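Local coordinates for protein probable 3-hydroxyisobutyrate dehydrogenase (Pseudomonas aeruginosa, PDB 3OBB) that catalyses the NAD-dependent oxidation of L-serine and methyl-L-serine, with only low activity toward beta-hydroxyisobutyrate, at residues L135-G140 with E154-N159; L94-I99 with L119-S124; E189-G194 with N222-V227. One frame throughout, in Å; residues are numbered along the deposited sequence.

Along the chain contact 2 comes first, contact 1 follows once it has closed, and contact 3 comes last. Contacts 1 and 2 have centres 10 Å apart and share the mixed sheet of the NAD-binding domain, where strand 135-140 runs antiparallel beside strand 117-124; Gly-140 N to Asp-120 O and Thr-136 N to Ser-124 O, both probable hydrogen bonds, join them. Contact 3 belongs to the helical C-terminal domain, its centre about 31 and 32 Å from those of contacts 1 and 2. Helix 168-196 spans the distance, from the active-site Lys-173 beside contact 2 to segment 189-194, and ties the cofactor-binding domain to the helical one with the lysine at the junction.

Contact 1: L135-G140 with E154-N159; sequences LTFMVG and EAMGRN
The beta-alpha-beta crossover made by strand 135-140, helix 143-156 and strand 159-164 closes here, where Leu-135 and Phe-137 meet the turn that leaves the helix through Met-156 and Gly-157. Two main-chain bonds bind the turn and the start of the next strand to strand 135-140. Leu-135 O accepts from Arg-158 N at 2.8 Å, almost straight at the hydrogen (169°). Asn-159 O takes the N-H of Phe-137 at 2.9 Å and also receives a CA-H...O contact from Thr-136 CA at 3.2 Å. Further backbone bonds from Phe-137 and Val-139 to Phe-161 carry the parallel pairing onward.

The Phe-137 ring presents its edge to the end of the helix. With CG beside its own backbone N (chi1 -71°), it reaches back along the strand until CE1 stands 3.7 Å from Gly-157 CA. At the next ring corner, CZ lies 3.7 Å from Met-156 CB. The Met-156 side chain, a selenomethionine, crosses that of Phe-137 at about a right angle, and its bend at chi3 leaves CE 3.9 Å from CZ of Phe-137. Leu-135 CB rests on Met-156 O at 3.7 Å. Helix 15-24 packs here too, with Met-18 touching both Leu-135 and Met-156. Thr-136 CB meets Asn-159 CB at 3.8 Å; Thr-136 also packs on Ser-211 of the second subunit, and Asn-159 on its Arg-210.

The two N-H...O bonds thus fix the register of the returning chain, while the apolar edge of Phe-137 packs against the helix end, where Gly-157, lacking a side chain, gives it room.

Contact 2: L94-I99 with L119-S124; sequences LECSTI and LDAPVS
Glu-95 pairs with Asp-120 in parallel register and makes its two main-chain bonds to the flanking Leu-119 and Ala-121, which joins the end of strand 92-95 to strand 117-124 just before the break in the latter. Its N donates to Leu-119 O at 3.0 Å, while its O accepts from Ala-121 N at 3.0 Å, with that donor well above the carbonyl plane (44°). Beside this pairing Leu-94 and Leu-119 lie side by side, CD1 to CD1 at 4.0 Å.

Past Glu-95 no direct N-H...O bond follows. Pro-122 has no N-H to give, though its CA makes a nearly straight CA-H...O contact to Cys-96 O (3.5 Å, 177°). A water bridges the chains: it donates to Cys-96 O at 2.6 Å, accepts from Val-123 N at 3.1 Å and bonds Thr-98 OG1 at 2.6 Å. Thr-98 OG1 and Val-123 O both bond NZ of the active-site Lys-173.

The buried carboxylates are well supplied. A bend at chi2 (-46°) turns the Glu-95 carboxylate forward along the chain to Ser-97, where OE1 receives Ser-97 OG at 2.9 Å on its syn lone pair and is bonded by Ser-65 OG; Ser-97 OG in turn bonds Leu-67 N. Asp-120 OD1 bonds His-108 NE2 and Gly-167 N, and OD2 bonds Gln-170 N, tying the strand to the start of helix 168-196.

A loop leaving the C-terminal end of a parallel strand, with Thr-98 binding NAD, is the classic cofactor edge of a Rossmann fold.

Contact 3: E189-G194 with N222-V227; sequences EAMALG and NPWPGV
Trp-224 N donates to Asn-222 OD1 at 2.8 Å, in the plane of the amide carbonyl, and this Asx turn brings Asn-222 and Trp-224 to the same helix, 168-196. With CG anti to the backbone N (chi1 -173°), the amide of Asn-222 is carried toward the helix; its rotation at chi2 (-65°), held by the bond from Trp-224 N, turns OD1 to the loop and ND2 to Met-191, 4.0 Å from the selenium of this selenomethionine, whose side chain comes from the opposite direction. A backbone bond from Val-227 N to Trp-224 O, 3.1 Å long, folds the loop again just beyond.

Met-191 fills the angle between helix and loop. Bends at chi2 and chi3 curl its chain and bring CE to 3.7 Å from Trp-224 CB and 4.1 Å from Val-227 CG2. Its CB meets the indole nearer the backbone, 3.9 Å from Trp-224 CE3. The far side of the six-membered ring reaches Ala-192 obliquely, CZ3 3.7 Å from its CA. One face of the indole carries Pro-225 CD, 3.8 Å above the plane and offset toward the rim.

Helix 201-209 completes the surroundings: Met-191 touches Ala-201 and Met-208, Asn-222 touches Ala-205, and Trp-224 also reaches Ala-201. Lying away from the active site and the NAD site, this is loop-on-helix packing within the helical C-terminal domain built around a long helix, as in the 3-hydroxyisobutyrate dehydrogenase family.

Contact 1: L135-G140 with E154-N159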
loop_
_atom_site.group_PDB
_atom_site.type_symbol
_atom_site.label_atom_id
_atom_site.label_comp_id
_atom_site.label_asym_id
_atom_site.label_seq_id
_atom_site.Cartn_x
_atom_site.Cartn_y
_atom_site.Cartn_z
ATOM N N LEU A 135 -18.314 -27.591 6.233
ATOM C CA LEU A 135 -18.338 -26.193 5.830
ATOM C C LEU A 135 -18.825 -25.275 6.942
ATOM O O LEU A 135 -19.635 -25.658 7.768
ATOM C CB LEU A 135 -19.281 -26.027 4.627
ATOM C CG LEU A 135 -18.848 -26.607 3.297
ATOM C CD1 LEU A 135 -19.985 -26.409 2.276
ATOM C CD2 LEU A 135 -17.537 -25.960 2.839
ATOM N N THR A 136 -18.355 -24.050 6.966
ATOM C CA THR A 136 -19.060 -23.084 7.819
ATOM C C THR A 136 -20.021 -22.252 6.986
ATOM O O THR A 136 -19.729 -21.886 5.861
ATOM C CB THR A 136 -18.162 -22.298 8.850
ATOM O OG1 THR A 136 -18.456 -20.870 8.853
ATOM C CG2 THR A 136 -16.735 -22.569 8.640
ATOM N N PHE A 137 -21.203 -22.043 7.529
ATOM C CA PHE A 137 -22.147 -21.192 6.876
ATOM C C PHE A 137 -22.193 -19.903 7.622
ATOM O O PHE A 137 -22.167 -19.896 8.853
ATOM C CB PHE A 137 -23.528 -21.843 6.854
ATOM C CG PHE A 137 -23.624 -23.013 5.924
ATOM C CD1 PHE A 137 -23.297 -24.298 6.363
ATOM C CD2 PHE A 137 -24.039 -22.834 4.600
ATOM C CE1 PHE A 137 -23.407 -25.393 5.525
ATOM C CE2 PHE A 137 -24.150 -23.916 3.737
ATOM C CZ PHE A 137 -23.843 -25.214 4.198
HETATM N N MSE A 138 -22.289 -18.815 6.871
HETATM C CA MSE A 138 -22.451 -17.479 7.448
HETATM C C MSE A 138 -23.757 -16.903 6.924
HETATM O O MSE A 138 -23.916 -16.636 5.736
HETATM C CB MSE A 138 -21.271 -16.592 7.086
HETATM C CG MSE A 138 -19.959 -17.163 7.564
HETATM SE SE MSE A 138 -18.451 -16.140 6.900
HETATM C CE MSE A 138 -16.988 -17.190 7.634
ATOM N N VAL A 139 -24.700 -16.735 7.833
ATOM C CA VAL A 139 -26.103 -16.661 7.446
ATOM C C VAL A 139 -26.705 -15.306 7.780
ATOM O O VAL A 139 -26.660 -14.883 8.935
ATOM C CB VAL A 139 -26.882 -17.775 8.162
ATOM C CG1 VAL A 139 -28.367 -17.698 7.879
ATOM C CG2 VAL A 139 -26.323 -19.130 7.753
ATOM N N GLY A 140 -27.259 -14.633 6.778
ATOM C CA GLY A 140 -28.091 -13.462 6.999
ATOM C C GLY A 140 -29.558 -13.764 6.734
ATOM O O GLY A 140 -29.871 -14.556 5.849
ATOM N N GLU A 154 -26.787 -28.364 8.716
ATOM C CA GLU A 154 -26.157 -29.458 9.452
ATOM C C GLU A 154 -25.773 -30.660 8.586
ATOM O O GLU A 154 -24.835 -31.382 8.908
ATOM C CB GLU A 154 -27.044 -29.889 10.605
ATOM C CG GLU A 154 -27.286 -28.760 11.579
ATOM C CD GLU A 154 -27.919 -29.213 12.858
ATOM O OE1 GLU A 154 -28.371 -30.369 12.919
ATOM O OE2 GLU A 154 -27.954 -28.405 13.811
ATOM N N ALA A 155 -26.468 -30.859 7.480
ATOM C CA ALA A 155 -26.117 -31.925 6.565
ATOM C C ALA A 155 -24.897 -31.548 5.710
ATOM O O ALA A 155 -24.085 -32.413 5.356
ATOM C CB ALA A 155 -27.301 -32.244 5.676
HETATM N N MSE A 156 -24.791 -30.267 5.355
HETATM C CA MSE A 156 -23.714 -29.817 4.461
HETATM C C MSE A 156 -22.496 -29.242 5.185
HETATM O O MSE A 156 -21.440 -29.045 4.567
HETATM C CB MSE A 156 -24.225 -28.780 3.455
HETATM C CG MSE A 156 -25.133 -29.328 2.346
HETATM SE SE MSE A 156 -25.881 -27.795 1.330
HETATM C CE MSE A 156 -26.997 -26.970 2.708
ATOM N N GLY A 157 -22.638 -28.990 6.481
ATOM C CA GLY A 157 -21.663 -28.167 7.187
ATOM C C GLY A 157 -21.559 -28.428 8.671
ATOM O O GLY A 157 -22.182 -29.359 9.185
ATOM N N ARG A 158 -20.730 -27.634 9.351
ATOM C CA ARG A 158 -20.481 -27.841 10.764
ATOM C C ARG A 158 -20.740 -26.579 11.573
ATOM O O ARG A 158 -21.691 -26.556 12.344
ATOM C CB ARG A 158 -19.105 -28.454 11.019
ATOM C CG ARG A 158 -18.688 -28.475 12.507
ATOM C CD ARG A 158 -17.781 -29.671 12.831
ATOM N NE ARG A 158 -16.435 -29.538 12.273
ATOM C CZ ARG A 158 -15.636 -30.565 11.986
ATOM N NH1 ARG A 158 -14.433 -30.338 11.465
ATOM N NH2 ARG A 158 -16.034 -31.816 12.216
ATOM N N ASN A 159 -19.928 -25.538 11.429
ATOM C CA ASN A 159 -20.240 -24.300 12.143
ATOM C C ASN A 159 -21.301 -23.509 11.412
ATOM O O ASN A 159 -21.166 -23.238 10.222
ATOM C CB ASN A 159 -19.010 -23.419 12.333
ATOM C CG ASN A 159 -18.062 -23.973 13.357
ATOM O OD1 ASN A 159 -18.440 -24.827 14.167
ATOM N ND2 ASN A 159 -16.812 -23.497 13.328
#

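Contact 2: L94-I99 with L119-S124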
loop_
_atom_site.group_PDB
_atom_site.type_symbol
_atom_site.label_atom_id
_atom_site.label_comp_id
_atom_site.label_asym_id
_atom_site.label_seq_id
_atom_site.Cartn_x
_atom_site.Cartn_y
_atom_site.Cartn_z
ATOM N N LEU A 94 -32.295 -20.890 0.031
ATOM C CA LEU A 94 -30.932 -20.750 0.566
ATOM C C LEU A 94 -29.975 -20.341 -0.557
ATOM O O LEU A 94 -29.601 -21.172 -1.374
ATOM C CB LEU A 94 -30.480 -22.076 1.202
ATOM C CG LEU A 94 -30.935 -22.477 2.632
ATOM C CD1 LEU A 94 -32.199 -21.782 3.082
ATOM C CD2 LEU A 94 -31.050 -23.989 2.871
ATOM N N GLU A 95 -29.612 -19.063 -0.621
ATOM C CA GLU A 95 -28.679 -18.580 -1.625
ATOM C C GLU A 95 -27.227 -18.509 -1.030
ATOM O O GLU A 95 -26.900 -17.600 -0.217
ATOM C CB GLU A 95 -29.148 -17.235 -2.190
ATOM C CG GLU A 95 -28.745 -16.987 -3.633
ATOM C CD GLU A 95 -27.265 -17.339 -3.912
ATOM O OE1 GLU A 95 -26.983 -18.335 -4.642
ATOM O OE2 GLU A 95 -26.396 -16.612 -3.387
ATOM N N CYS A 96 -26.393 -19.466 -1.464
ATOM C CA CYS A 96 -25.114 -19.816 -0.816
ATOM C C CYS A 96 -23.903 -19.457 -1.641
ATOM O O CYS A 96 -22.784 -19.790 -1.267
ATOM C CB CYS A 96 -25.016 -21.316 -0.526
ATOM S SG CYS A 96 -26.320 -21.946 0.508
ATOM N N SER A 97 -24.133 -18.770 -2.753
ATOM C CA SER A 97 -23.043 -18.209 -3.524
ATOM C C SER A 97 -22.422 -17.084 -2.733
ATOM O O SER A 97 -23.016 -16.562 -1.785
ATOM C CB SER A 97 -23.573 -17.642 -4.841
ATOM O OG SER A 97 -24.231 -18.662 -5.561
ATOM N N THR A 98 -21.237 -16.683 -3.152
ATOM C CA THR A 98 -20.638 -15.484 -2.615
ATOM C C THR A 98 -20.848 -14.367 -3.611
ATOM O O THR A 98 -20.340 -14.422 -4.749
ATOM C CB THR A 98 -19.138 -15.696 -2.316
ATOM O OG1 THR A 98 -19.022 -16.704 -1.304
ATOM C CG2 THR A 98 -18.503 -14.405 -1.810
ATOM N N ILE A 99 -21.604 -13.363 -3.166
ATOM C CA ILE A 99 -21.984 -12.247 -4.006
ATOM C C ILE A 99 -21.947 -10.992 -3.153
ATOM O O ILE A 99 -21.957 -11.080 -1.931
ATOM C CB ILE A 99 -23.397 -12.463 -4.627
ATOM C CG1 ILE A 99 -24.493 -12.436 -3.544
ATOM C CG2 ILE A 99 -23.429 -13.775 -5.417
ATOM C CD1 ILE A 99 -25.937 -12.601 -4.091
ATOM N N LEU A 119 -32.547 -16.949 2.924
ATOM C CA LEU A 119 -31.306 -16.699 3.645
ATOM C C LEU A 119 -30.170 -16.510 2.643
ATOM O O LEU A 119 -30.132 -17.179 1.597
ATOM C CB LEU A 119 -30.977 -17.891 4.551
ATOM C CG LEU A 119 -31.958 -18.271 5.652
ATOM C CD1 LEU A 119 -31.475 -19.537 6.324
ATOM C CD2 LEU A 119 -32.145 -17.115 6.662
ATOM N N ASP A 120 -29.253 -15.600 2.946
ATOM C CA ASP A 120 -27.935 -15.635 2.305
ATOM C C ASP A 120 -27.023 -16.439 3.235
ATOM O O ASP A 120 -26.885 -16.130 4.414
ATOM C CB ASP A 120 -27.380 -14.227 1.951
ATOM C CG ASP A 120 -27.318 -13.266 3.157
ATOM O OD1 ASP A 120 -28.347 -12.714 3.599
ATOM O OD2 ASP A 120 -26.213 -13.024 3.649
ATOM N N ALA A 121 -26.445 -17.504 2.715
ATOM C CA ALA A 121 -25.661 -18.389 3.532
ATOM C C ALA A 121 -24.404 -18.857 2.778
ATOM O O ALA A 121 -24.242 -20.072 2.498
ATOM C CB ALA A 121 -26.502 -19.567 4.002
ATOM N N PRO A 122 -23.530 -17.896 2.431
ATOM C CA PRO A 122 -22.252 -18.167 1.797
ATOM C C PRO A 122 -21.427 -19.017 2.702
ATOM O O PRO A 122 -21.612 -19.045 3.940
ATOM C CB PRO A 122 -21.597 -16.794 1.711
ATOM C CG PRO A 122 -22.309 -15.999 2.816
ATOM C CD PRO A 122 -23.699 -16.451 2.642
ATOM N N VAL A 123 -20.461 -19.656 2.090
ATOM C CA VAL A 123 -19.860 -20.779 2.713
ATOM C C VAL A 123 -18.347 -20.577 2.752
ATOM O O VAL A 123 -17.771 -19.843 1.919
ATOM C CB VAL A 123 -20.401 -22.040 1.982
ATOM C CG1 VAL A 123 -19.533 -22.435 0.848
ATOM C CG2 VAL A 123 -20.653 -23.145 2.946
ATOM N N SER A 124 -17.710 -21.181 3.754
ATOM C CA SER A 124 -16.271 -21.056 3.943
ATOM C C SER A 124 -15.733 -22.452 4.310
ATOM O O SER A 124 -16.384 -23.212 5.023
ATOM C CB SER A 124 -16.037 -19.992 5.030
ATOM O OG SER A 124 -14.739 -20.001 5.535
HETATM O O HOH W 1 -20.319 -18.946 -0.884
#

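Contact 3: E189-G194 with N222-V227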
loop_
_atom_site.group_PDB
_atom_site.type_symbol
_atom_site.label_atom_id
_atom_site.label_comp_id
_atom_site.label_asym_id
_atom_site.label_seq_id
_atom_site.Cartn_x
_atom_site.Cartn_y
_atom_site.Cartn_z
ATOM N N GLU A 189 5.205 -13.004 3.104
ATOM C CA GLU A 189 6.251 -11.997 3.100
ATOM C C GLU A 189 7.156 -12.151 4.329
ATOM O O GLU A 189 8.374 -11.891 4.250
ATOM C CB GLU A 189 5.639 -10.584 3.019
ATOM C CG GLU A 189 5.451 -9.882 4.327
ATOM C CD GLU A 189 4.853 -8.448 4.163
ATOM O OE1 GLU A 189 4.497 -8.059 3.024
ATOM O OE2 GLU A 189 4.770 -7.726 5.187
ATOM N N ALA A 190 6.556 -12.553 5.456
ATOM C CA ALA A 190 7.322 -12.774 6.697
ATOM C C ALA A 190 8.229 -13.992 6.528
ATOM O O ALA A 190 9.408 -13.927 6.863
ATOM C CB ALA A 190 6.387 -12.953 7.883
HETATM N N MSE A 191 7.703 -15.078 5.970
HETATM C CA MSE A 191 8.487 -16.308 5.721
HETATM C C MSE A 191 9.693 -16.018 4.828
HETATM O O MSE A 191 10.818 -16.460 5.096
HETATM C CB MSE A 191 7.616 -17.398 5.051
HETATM C CG MSE A 191 6.492 -18.004 5.941
HETATM SE SE MSE A 191 7.202 -18.985 7.471
HETATM C CE MSE A 191 8.280 -20.331 6.515
ATOM N N ALA A 192 9.462 -15.241 3.780
ATOM C CA ALA A 192 10.505 -14.925 2.798
ATOM C C ALA A 192 11.561 -14.019 3.414
ATOM O O ALA A 192 12.757 -14.216 3.223
ATOM C CB ALA A 192 9.866 -14.273 1.553
ATOM N N LEU A 193 11.113 -13.050 4.208
ATOM C CA LEU A 193 12.053 -12.171 4.917
ATOM C C LEU A 193 12.986 -12.990 5.867
ATOM O O LEU A 193 14.225 -12.833 5.851
ATOM C CB LEU A 193 11.275 -11.080 5.660
ATOM C CG LEU A 193 12.061 -10.049 6.487
ATOM C CD1 LEU A 193 13.170 -9.353 5.633
ATOM C CD2 LEU A 193 11.112 -9.039 7.177
ATOM N N GLY A 194 12.382 -13.844 6.701
ATOM C CA GLY A 194 13.162 -14.684 7.620
ATOM C C GLY A 194 14.172 -15.574 6.895
ATOM O O GLY A 194 15.372 -15.573 7.230
ATOM N N ASN A 222 0.370 -23.212 5.304
ATOM C CA ASN A 222 1.601 -22.426 5.227
ATOM C C ASN A 222 2.019 -22.208 3.765
ATOM O O ASN A 222 2.065 -23.170 3.009
ATOM C CB ASN A 222 2.704 -23.095 6.063
ATOM C CG ASN A 222 3.958 -22.221 6.156
ATOM O OD1 ASN A 222 4.629 -21.968 5.120
ATOM N ND2 ASN A 222 4.246 -21.687 7.370
ATOM N N PRO A 223 2.276 -20.946 3.337
ATOM C CA PRO A 223 2.619 -20.710 1.917
ATOM C C PRO A 223 4.018 -21.101 1.431
ATOM O O PRO A 223 4.273 -21.031 0.224
ATOM C CB PRO A 223 2.416 -19.197 1.775
ATOM C CG PRO A 223 2.768 -18.677 3.117
ATOM C CD PRO A 223 2.177 -19.659 4.069
ATOM N N TRP A 224 4.902 -21.527 2.335
ATOM C CA TRP A 224 6.307 -21.881 1.993
ATOM C C TRP A 224 6.460 -23.361 1.662
ATOM O O TRP A 224 6.131 -24.201 2.502
ATOM C CB TRP A 224 7.273 -21.526 3.130
ATOM C CG TRP A 224 8.706 -21.494 2.641
ATOM C CD1 TRP A 224 9.582 -22.541 2.596
ATOM C CD2 TRP A 224 9.404 -20.370 2.105
ATOM N NE1 TRP A 224 10.793 -22.126 2.093
ATOM C CE2 TRP A 224 10.697 -20.805 1.755
ATOM C CE3 TRP A 224 9.047 -19.042 1.841
ATOM C CZ2 TRP A 224 11.648 -19.952 1.174
ATOM C CZ3 TRP A 224 9.993 -18.201 1.269
ATOM C CH2 TRP A 224 11.273 -18.666 0.935
ATOM N N PRO A 225 6.917 -23.686 0.430
ATOM C CA PRO A 225 6.953 -25.095 -0.027
ATOM C C PRO A 225 7.720 -25.931 0.950
ATOM O O PRO A 225 8.777 -25.485 1.425
ATOM C CB PRO A 225 7.728 -25.027 -1.366
ATOM C CG PRO A 225 7.280 -23.640 -1.945
ATOM C CD PRO A 225 7.359 -22.762 -0.643
ATOM N N GLY A 226 7.188 -27.114 1.268
ATOM C CA GLY A 226 7.908 -28.030 2.185
ATOM C C GLY A 226 7.605 -27.826 3.668
ATOM O O GLY A 226 7.872 -28.713 4.473
ATOM N N VAL A 227 7.026 -26.686 4.045
ATOM C CA VAL A 227 6.717 -26.496 5.462
ATOM C C VAL A 227 5.603 -27.439 5.928
ATOM O O VAL A 227 5.810 -28.229 6.865
ATOM C CB VAL A 227 6.490 -25.023 5.854
ATOM C CG1 VAL A 227 6.002 -24.915 7.319
ATOM C CG2 VAL A 227 7.810 -24.274 5.717
#